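Local coordinates for protein adhesin (Streptococcus sanguinis SK1 = NCTC 7863, PDB 6VT2) that probably mediates bacterial attachment to host surfaces by binding sialylated glycans through two tandem Siglec-like modules of a serine-rich repeat adhesin, at residues D30-N36 with A102-A106; R37-R41 with R58-D62. All blocks are in the same frame, centred on the assembly; numbering follows the deposited sequence.

Overall arrangement
Both contacts belong to the first Siglec-like module and share strand 35-41, which borders one of its two sheets. Interaction 1 pairs the start of this strand with the end of strand 95-104 in the same sheet and supplies two aspartates of the calcium site; interaction 2 follows the strand onward and faces strand 58-61 at the border of the other sheet. Their centres lie about 14 Å apart, and the contacts are joined by a probable hydrogen bond of 2.9 Å between Glu-103 N and Arg-37 O and by Ala-102 packing on Val-38. The sialoglycan lies nearer interaction 2, with the Val-40 side chain about 10 Å from the sialic acid. Strand 95-104 itself runs from the glycan pocket to the calcium site.

Interaction 1: D30-N36 with A102-A106; sequences DDSGRVN and AEDAA. With CA (calcium ion), chain H.
Val-35 and Asp-104 form an antiparallel non-hydrogen-bonded pair with CA atoms 4.2 Å apart, and the ladder continues through Asn-36 N, which gives a 2.8 Å hydrogen bond to Glu-103 O. A weak hydrogen bond from Ala-105 N to Arg-34 O follows where the strands part. At this end of the ladder the side chains of Asp-30 and Asp-104 converge on a calcium ion. Asp-30 binds through both carboxylate oxygens, OD1 at 2.4 Å and OD2 at 2.5 Å from calcium, whereas Asp-104 offers OD2 alone, at 2.1 Å. Their carboxylate planes stand 81° apart, and the shared cation probably offsets the repulsion between the two acids. Asp-2, Thr-4 and a water complete the site, which ties the N-terminal segment to two strand ends of this Siglec-like module, a sandwich of two sheets. A type I turn from Asp-30 to Gly-33 brings Ser-32 back to the Asp-30 carboxylate: its N and OG both donate to Asp-30 OD2, the OG at 2.7 Å, and the N closes an Asx turn. Asp-104 OD1 points off the metal and accepts from Asn-108 N. Outside the site, Arg-34 runs extended, CG anti to the backbone N (chi1 180°), which carries CD to 3.9 Å from Ala-105 CB. Its NE meets a lone pair of Asn-36 OD1 in the carbonyl plane, and the Asn-36 amide lies against Ala-105, Asn-36 ND2 3.5 Å from Ala-105 CA.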
ATOM      1  N   ASP A  30     -11.752  47.390 -28.913  1.00 11.41           N
ATOM      2  CA  ASP A  30     -12.310  48.590 -29.552  1.00 11.50           C
ATOM      3  C   ASP A  30     -11.799  48.571 -30.974  1.00 15.05           C
ATOM      4  O   ASP A  30     -10.669  48.306 -31.114  1.00 12.45           O
ATOM      5  CB  ASP A  30     -11.929  49.861 -28.807  1.00 10.88           C
ATOM      6  CG  ASP A  30     -12.677  51.078 -29.305  1.00 14.90           C
ATOM      7  OD1 ASP A  30     -13.754  51.244 -28.906  1.00 15.30           O
ATOM      8  OD2 ASP A  30     -12.083  51.857 -30.001  1.00 14.65           O
ATOM      9  N   ASP A  31     -12.556  49.084 -31.926  1.00 15.74           N
ATOM     10  CA  ASP A  31     -12.103  49.119 -33.335  1.00 14.73           C
ATOM     11  C   ASP A  31     -10.930  50.097 -33.527  1.00 13.33           C
ATOM     12  O   ASP A  31     -10.162  49.866 -34.360  1.00 16.42           O
ATOM     13  CB  ASP A  31     -13.225  49.509 -34.281  1.00 14.30           C
ATOM     14  CG  ASP A  31     -14.058  48.357 -34.828  1.00 33.42           C
ATOM     15  OD1 ASP A  31     -13.847  47.224 -34.387  1.00 33.11           O
ATOM     16  OD2 ASP A  31     -14.886  48.628 -35.702  1.00 28.10           O
ATOM     17  N   SER A  32     -10.750  51.080 -32.659  1.00 13.10           N
ATOM     18  CA  SER A  32      -9.568  51.965 -32.672  1.00 13.55           C
ATOM     19  C   SER A  32      -8.333  51.161 -32.272  1.00 16.41           C
ATOM     20  O   SER A  32      -7.290  51.621 -32.503  1.00 15.95           O
ATOM     21  CB  SER A  32      -9.706  53.110 -31.732  1.00 12.63           C
ATOM     22  OG  SER A  32      -9.586  52.686 -30.368  1.00 14.23           O
ATOM     23  N   GLY A  33      -8.529  50.101 -31.490  1.00 12.44           N
ATOM     24  CA  GLY A  33      -7.440  49.329 -30.957  1.00 13.46           C
ATOM     25  C   GLY A  33      -6.880  49.829 -29.660  1.00 11.96           C
ATOM     26  O   GLY A  33      -5.909  49.241 -29.201  1.00 11.67           O
ATOM     27  N   ARG A  34      -7.355  50.949 -29.140  1.00 10.26           N
ATOM     28  CA  ARG A  34      -6.822  51.524 -27.922  1.00 10.47           C
ATOM     29  C   ARG A  34      -7.929  51.830 -26.917  1.00 11.47           C
ATOM     30  O   ARG A  34      -8.853  52.598 -27.187  1.00 12.42           O
ATOM     31  CB  ARG A  34      -6.010  52.783 -28.244  1.00 13.21           C
ATOM     32  CG  ARG A  34      -5.454  53.413 -27.059  1.00 13.23           C
ATOM     33  CD  ARG A  34      -4.566  54.613 -27.404  1.00 13.22           C
ATOM     34  NE  ARG A  34      -4.191  55.295 -26.197  1.00 13.08           N
ATOM     35  CZ  ARG A  34      -3.240  56.223 -26.090  1.00 15.45           C
ATOM     36  NH1 ARG A  34      -2.499  56.502 -27.141  1.00 16.37           N
ATOM     37  NH2 ARG A  34      -3.017  56.814 -24.943  1.00 18.72           N
ATOM     38  N   VAL A  35      -7.758  51.300 -25.716  1.00  9.85           N
ATOM     39  CA  VAL A  35      -8.621  51.591 -24.598  1.00 11.03           C
ATOM     40  C   VAL A  35      -7.793  52.255 -23.511  1.00  9.75           C
ATOM     41  O   VAL A  35      -6.679  51.804 -23.181  1.00 11.39           O
ATOM     42  CB  VAL A  35      -9.278  50.299 -24.111  1.00 11.20           C
ATOM     43  CG1 VAL A  35      -9.914  50.510 -22.748  1.00 10.78           C
ATOM     44  CG2 VAL A  35     -10.261  49.817 -25.129  1.00 12.64           C
ATOM     45  N   ASN A  36      -8.302  53.358 -23.016  1.00 10.44           N
ATOM     46  CA  ASN A  36      -7.567  54.198 -22.116  1.00 10.73           C
ATOM     47  C   ASN A  36      -7.989  53.995 -20.673  1.00 13.80           C
ATOM     48  O   ASN A  36      -7.208  54.268 -19.777  1.00 15.70           O
ATOM     49  CB  ASN A  36      -7.725  55.667 -22.517  1.00 11.16           C
ATOM     50  CG  ASN A  36      -6.796  56.077 -23.604  1.00 13.22           C
ATOM     51  OD1 ASN A  36      -6.225  55.260 -24.261  1.00 13.38           O
ATOM     52  ND2 ASN A  36      -6.755  57.389 -23.872  1.00 16.35           N
ATOM     53  N   ALA A 102     -15.538  50.937 -19.763  1.00  9.35           N
ATOM     54  CA  ALA A 102     -14.287  51.151 -20.457  1.00 10.80           C
ATOM     55  C   ALA A 102     -14.432  52.359 -21.366  1.00 10.33           C
ATOM     56  O   ALA A 102     -15.525  52.649 -21.856  1.00 10.92           O
ATOM     57  CB  ALA A 102     -13.874  49.930 -21.271  1.00 11.16           C
ATOM     58  N   GLU A 103     -13.315  53.050 -21.594  1.00 11.00           N
ATOM     59  CA  GLU A 103     -13.288  54.247 -22.437  1.00 11.53           C
ATOM     60  C   GLU A 103     -12.152  54.158 -23.431  1.00 12.76           C
ATOM     61  O   GLU A 103     -11.036  53.760 -23.066  1.00 12.15           O
ATOM     62  CB  GLU A 103     -13.136  55.444 -21.546  1.00 14.30           C
ATOM     63  CG  GLU A 103     -13.159  56.794 -22.335  1.00 14.93           C
ATOM     64  CD  GLU A 103     -12.966  57.928 -21.357  1.00 24.87           C
ATOM     65  OE1 GLU A 103     -12.171  58.836 -21.655  1.00 29.80           O
ATOM     66  OE2 GLU A 103     -13.556  57.886 -20.241  1.00 26.42           O
ATOM     67  N   ASP A 104     -12.451  54.498 -24.684  1.00 11.02           N
ATOM     68  CA  ASP A 104     -11.444  54.475 -25.740  1.00 11.00           C
ATOM     69  C   ASP A 104     -10.708  55.816 -25.758  1.00 13.11           C
ATOM     70  O   ASP A 104     -10.946  56.710 -24.938  1.00 16.66           O
ATOM     71  CB  ASP A 104     -12.059  54.070 -27.093  1.00 12.21           C
ATOM     72  CG  ASP A 104     -13.000  55.094 -27.701  1.00 11.14           C
ATOM     73  OD1 ASP A 104     -12.992  56.224 -27.205  1.00 12.39           O
ATOM     74  OD2 ASP A 104     -13.726  54.642 -28.648  1.00 15.20           O
ATOM     75  N   ALA A 105      -9.725  55.927 -26.659  1.00 17.15           N
ATOM     76  CA  ALA A 105      -8.929  57.142 -26.628  1.00 21.98           C
ATOM     77  C   ALA A 105      -9.680  58.325 -27.195  1.00 20.41           C
ATOM     78  O   ALA A 105      -9.334  59.466 -26.887  1.00 21.38           O
ATOM     79  CB  ALA A 105      -7.626  56.950 -27.407  1.00 25.76           C
ATOM     80  N   ALA A 106     -10.763  58.084 -27.931  1.00 20.20           N
ATOM     81  CA  ALA A 106     -11.599  59.152 -28.440  1.00 14.79           C
ATOM     82  C   ALA A 106     -12.573  59.666 -27.390  1.00 17.56           C
ATOM     83  O   ALA A 106     -13.326  60.609 -27.656  1.00 21.59           O
ATOM     84  CB  ALA A 106     -12.335  58.655 -29.696  1.00 17.30           C
TER
HETATM   85 CA    CA H 702     -14.160  53.236 -30.115  1.00 13.21          CA
HETATM   86  O   HOH W   1     -14.636  51.870 -31.941  1.00 16.73           O

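Interaction 2: R37-R41 with R58-D62; sequences RVIVR and RYSTD. With SO4 (sulfate ion), chain L.
The two sheets of the Siglec-like sandwich face each other here along one side, where border strand 37-41 of one sheet and border strand 58-61 of the other run antiparallel (174°) with their axes 8.2 Å apart. At this separation side chains and waters, rather than a backbone ladder, bridge the strands. Tyr-59 does most of the bridging. With CG between the backbone N and the carbonyl carbon (chi1 65°), the ring is carried across to lie against the backbone of the facing strand. Val-40 CG2 stands over the centre of one ring face in a CH-pi contact, 3.7 Å from the centroid and 14° off the ring normal, while its CB lies by CD1 and CE1. At the ring edge, near its plane, CE2 is 3.6 Å from Val-38 O. The hydroxyl ends beside the backbone at Val-40, at the border of the sheet, where two waters hold it: one donates to Tyr-59 OH, and the other accepts from it at 2.7 Å and donates to Val-40 O. This water lies in the ring plane, and the pair of bonds would limit rotation of the phenol O-H. Farther along, Val-38 and Thr-61 face each other more loosely. Thr-61 OG1 is hydrogen-bonded to Thr-78 of the adjoining strand, and Val-38 packs inward on Leu-76, Val-100 and Ala-102. On the outer side, Arg-37 bends back at its third torsion so that Ile-39 CD1 lies against one face of its guanidinium, offset toward the rim, next to a sulfate probably taken from the crystallisation liquor. A third water joins the two strands directly, donating to Val-38 O at 2.8 Å and lying 2.6 Å from Thr-61 OG1.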
ATOM      1  N   ARG A  37      -9.212  53.552 -20.410  1.00 11.83           N
ATOM      2  CA  ARG A  37      -9.662  53.364 -19.025  1.00 15.64           C
ATOM      3  C   ARG A  37     -10.539  52.121 -18.965  1.00 12.53           C
ATOM      4  O   ARG A  37     -11.261  51.896 -19.855  1.00 10.48           O
ATOM      5  CB  ARG A  37     -10.528  54.523 -18.533  1.00 17.59           C
ATOM      6  CG  ARG A  37      -9.847  55.883 -18.558  1.00 19.99           C
ATOM      7  CD  ARG A  37     -10.720  57.021 -18.134  1.00 36.00           C
ATOM      8  NE  ARG A  37     -11.148  57.232 -16.769  1.00 44.22           N
ATOM      9  CZ  ARG A  37     -10.643  56.773 -15.658  1.00 58.25           C
ATOM     10  NH1 ARG A  37     -11.251  57.104 -14.530  1.00 45.70           N
ATOM     11  NH2 ARG A  37      -9.608  55.966 -15.589  1.00 66.65           N
ATOM     12  N   VAL A  38     -10.230  51.262 -17.949  1.00 13.20           N
ATOM     13  CA  VAL A  38     -11.297  50.229 -17.560  1.00  9.97           C
ATOM     14  C   VAL A  38     -11.543  50.478 -16.064  1.00 13.04           C
ATOM     15  O   VAL A  38     -10.633  50.585 -15.361  1.00 14.25           O
ATOM     16  CB  VAL A  38     -10.743  48.831 -17.842  1.00  9.75           C
ATOM     17  CG1 VAL A  38     -11.709  47.765 -17.353  1.00 10.33           C
ATOM     18  CG2 VAL A  38     -10.437  48.660 -19.322  1.00 11.34           C
ATOM     19  N   ILE A  39     -12.791  50.604 -15.685  1.00 12.65           N
ATOM     20  CA  ILE A  39     -13.220  50.992 -14.329  1.00 13.35           C
ATOM     21  C   ILE A  39     -14.130  49.890 -13.787  1.00 11.03           C
ATOM     22  O   ILE A  39     -14.911  49.408 -14.509  1.00 11.53           O
ATOM     23  CB  ILE A  39     -14.051  52.292 -14.451  1.00 12.37           C
ATOM     24  CG1 ILE A  39     -13.156  53.444 -14.875  1.00 18.67           C
ATOM     25  CG2 ILE A  39     -14.812  52.624 -13.190  1.00 17.62           C
ATOM     26  CD1 ILE A  39     -13.927  54.642 -15.364  1.00 28.54           C
ATOM     27  N   VAL A  40     -13.971  49.560 -12.519  1.00  9.81           N
ATOM     28  CA  VAL A  40     -14.921  48.695 -11.807  1.00  8.98           C
ATOM     29  C   VAL A  40     -15.507  49.601 -10.746  1.00  9.80           C
ATOM     30  O   VAL A  40     -14.757  50.166 -10.048  1.00 10.82           O
ATOM     31  CB  VAL A  40     -14.252  47.473 -11.187  1.00  9.12           C
ATOM     32  CG1 VAL A  40     -15.287  46.608 -10.496  1.00  9.39           C
ATOM     33  CG2 VAL A  40     -13.517  46.695 -12.228  1.00 10.12           C
ATOM     34  N   ARG A  41     -16.819  49.704 -10.681  1.00  8.50           N
ATOM     35  CA  ARG A  41     -17.368  50.663  -9.729  1.00  8.46           C
ATOM     36  C   ARG A  41     -18.723  50.215  -9.192  1.00  9.42           C
ATOM     37  O   ARG A  41     -19.403  49.420  -9.776  1.00  9.56           O
ATOM     38  CB  ARG A  41     -17.542  52.034 -10.395  1.00  9.28           C
ATOM     39  CG  ARG A  41     -18.448  52.011 -11.615  1.00 11.13           C
ATOM     40  CD  ARG A  41     -18.856  53.397 -12.118  1.00 10.17           C
ATOM     41  NE  ARG A  41     -19.906  53.950 -11.325  1.00 12.91           N
ATOM     42  CZ  ARG A  41     -20.370  55.161 -11.472  1.00 12.64           C
ATOM     43  NH1 ARG A  41     -19.854  55.945 -12.389  1.00  9.80           N
ATOM     44  NH2 ARG A  41     -21.365  55.570 -10.729  1.00 13.09           N
ATOM     45  N   ARG A  58     -10.443  44.167  -5.850  1.00  8.93           N
ATOM     46  CA  ARG A  58      -9.345  44.914  -6.449  1.00  9.17           C
ATOM     47  C   ARG A  58      -9.337  44.621  -7.939  1.00  8.81           C
ATOM     48  O   ARG A  58      -9.888  43.702  -8.366  1.00 10.77           O
ATOM     49  CB  ARG A  58      -8.042  44.437  -5.815  1.00 16.28           C
ATOM     50  CG  ARG A  58      -8.079  44.629  -4.317  1.00 15.77           C
ATOM     51  CD  ARG A  58      -6.818  44.160  -3.662  1.00 16.76           C
ATOM     52  NE  ARG A  58      -5.684  44.951  -4.091  1.00 18.05           N
ATOM     53  CZ  ARG A  58      -4.428  44.595  -3.877  1.00 28.20           C
ATOM     54  NH1 ARG A  58      -4.163  43.498  -3.201  1.00 21.60           N
ATOM     55  NH2 ARG A  58      -3.431  45.345  -4.310  1.00 28.53           N
ATOM     56  N   TYR A  59      -8.739  45.524  -8.663  1.00  9.60           N
ATOM     57  CA  TYR A  59      -8.599  45.296 -10.083  1.00 10.97           C
ATOM     58  C   TYR A  59      -7.360  45.963 -10.631  1.00 10.32           C
ATOM     59  O   TYR A  59      -6.919  46.904 -10.096  1.00 11.87           O
ATOM     60  CB  TYR A  59      -9.834  45.650 -10.903  1.00 10.62           C
ATOM     61  CG  TYR A  59     -10.179  47.100 -10.898  1.00  9.84           C
ATOM     62  CD1 TYR A  59     -10.796  47.683  -9.830  1.00  9.53           C
ATOM     63  CD2 TYR A  59      -9.966  47.853 -12.022  1.00 11.55           C
ATOM     64  CE1 TYR A  59     -11.135  49.019  -9.849  1.00 10.25           C
ATOM     65  CE2 TYR A  59     -10.306  49.179 -12.060  1.00 11.36           C
ATOM     66  CZ  TYR A  59     -10.911  49.764 -10.981  1.00 11.80           C
ATOM     67  OH  TYR A  59     -11.244  51.070 -11.090  1.00 15.33           O
ATOM     68  N   SER A  60      -6.909  45.435 -11.744  1.00 11.18           N
ATOM     69  CA  SER A  60      -5.710  45.986 -12.379  1.00 11.56           C
ATOM     70  C   SER A  60      -5.765  45.719 -13.868  1.00 13.04           C
ATOM     71  O   SER A  60      -6.236  44.734 -14.267  1.00 11.75           O
ATOM     72  CB  SER A  60      -4.483  45.401 -11.782  1.00 13.60           C
ATOM     73  OG  SER A  60      -4.412  44.052 -12.058  1.00 16.92           O
ATOM     74  N   THR A  61      -5.253  46.645 -14.645  1.00 12.22           N
ATOM     75  CA  THR A  61      -5.164  46.422 -16.065  1.00 10.93           C
ATOM     76  C   THR A  61      -3.769  46.807 -16.552  1.00 16.74           C
ATOM     77  O   THR A  61      -3.460  47.935 -16.544  1.00 16.48           O
ATOM     78  CB  THR A  61      -6.141  47.295 -16.804  1.00 12.44           C
ATOM     79  OG1 THR A  61      -7.426  47.115 -16.242  1.00 11.76           O
ATOM     80  CG2 THR A  61      -6.162  46.954 -18.282  1.00 14.41           C
ATOM     81  N   ASP A  62      -3.001  45.834 -16.949  1.00 16.71           N
ATOM     82  CA  ASP A  62      -1.709  46.134 -17.550  1.00 18.78           C
ATOM     83  C   ASP A  62      -2.017  46.744 -18.922  1.00 16.33           C
ATOM     84  O   ASP A  62      -3.030  46.536 -19.473  1.00 19.04           O
ATOM     85  CB  ASP A  62      -0.912  44.840 -17.623  1.00 24.09           C
ATOM     86  CG  ASP A  62      -0.568  44.240 -16.269  1.00 29.91           C
ATOM     87  OD1 ASP A  62      -0.869  44.836 -15.253  1.00 31.80           O
ATOM     88  OD2 ASP A  62      -0.087  43.135 -16.265  1.00 35.49           O
TER
HETATM   89  S   SO4 L 706      -8.939  55.583 -13.029  1.00158.41           S
HETATM   90  O1  SO4 L 706      -8.480  55.637 -11.677  1.00162.39           O
HETATM   91  O2  SO4 L 706     -10.222  55.114 -13.088  1.00160.94           O
HETATM   92  O3  SO4 L 706      -8.811  56.898 -13.543  1.00149.56           O
HETATM   93  O4  SO4 L 706      -8.039  54.702 -13.716  1.00149.55           O
HETATM   94  O   HOH W   2      -8.232  49.255 -14.939  1.00 16.14           O
HETATM   95  O   HOH W   3      -9.547  52.664 -12.894  1.00 21.90           O
HETATM   96  O   HOH W   4     -12.608  51.745  -8.868  1.00 18.83           O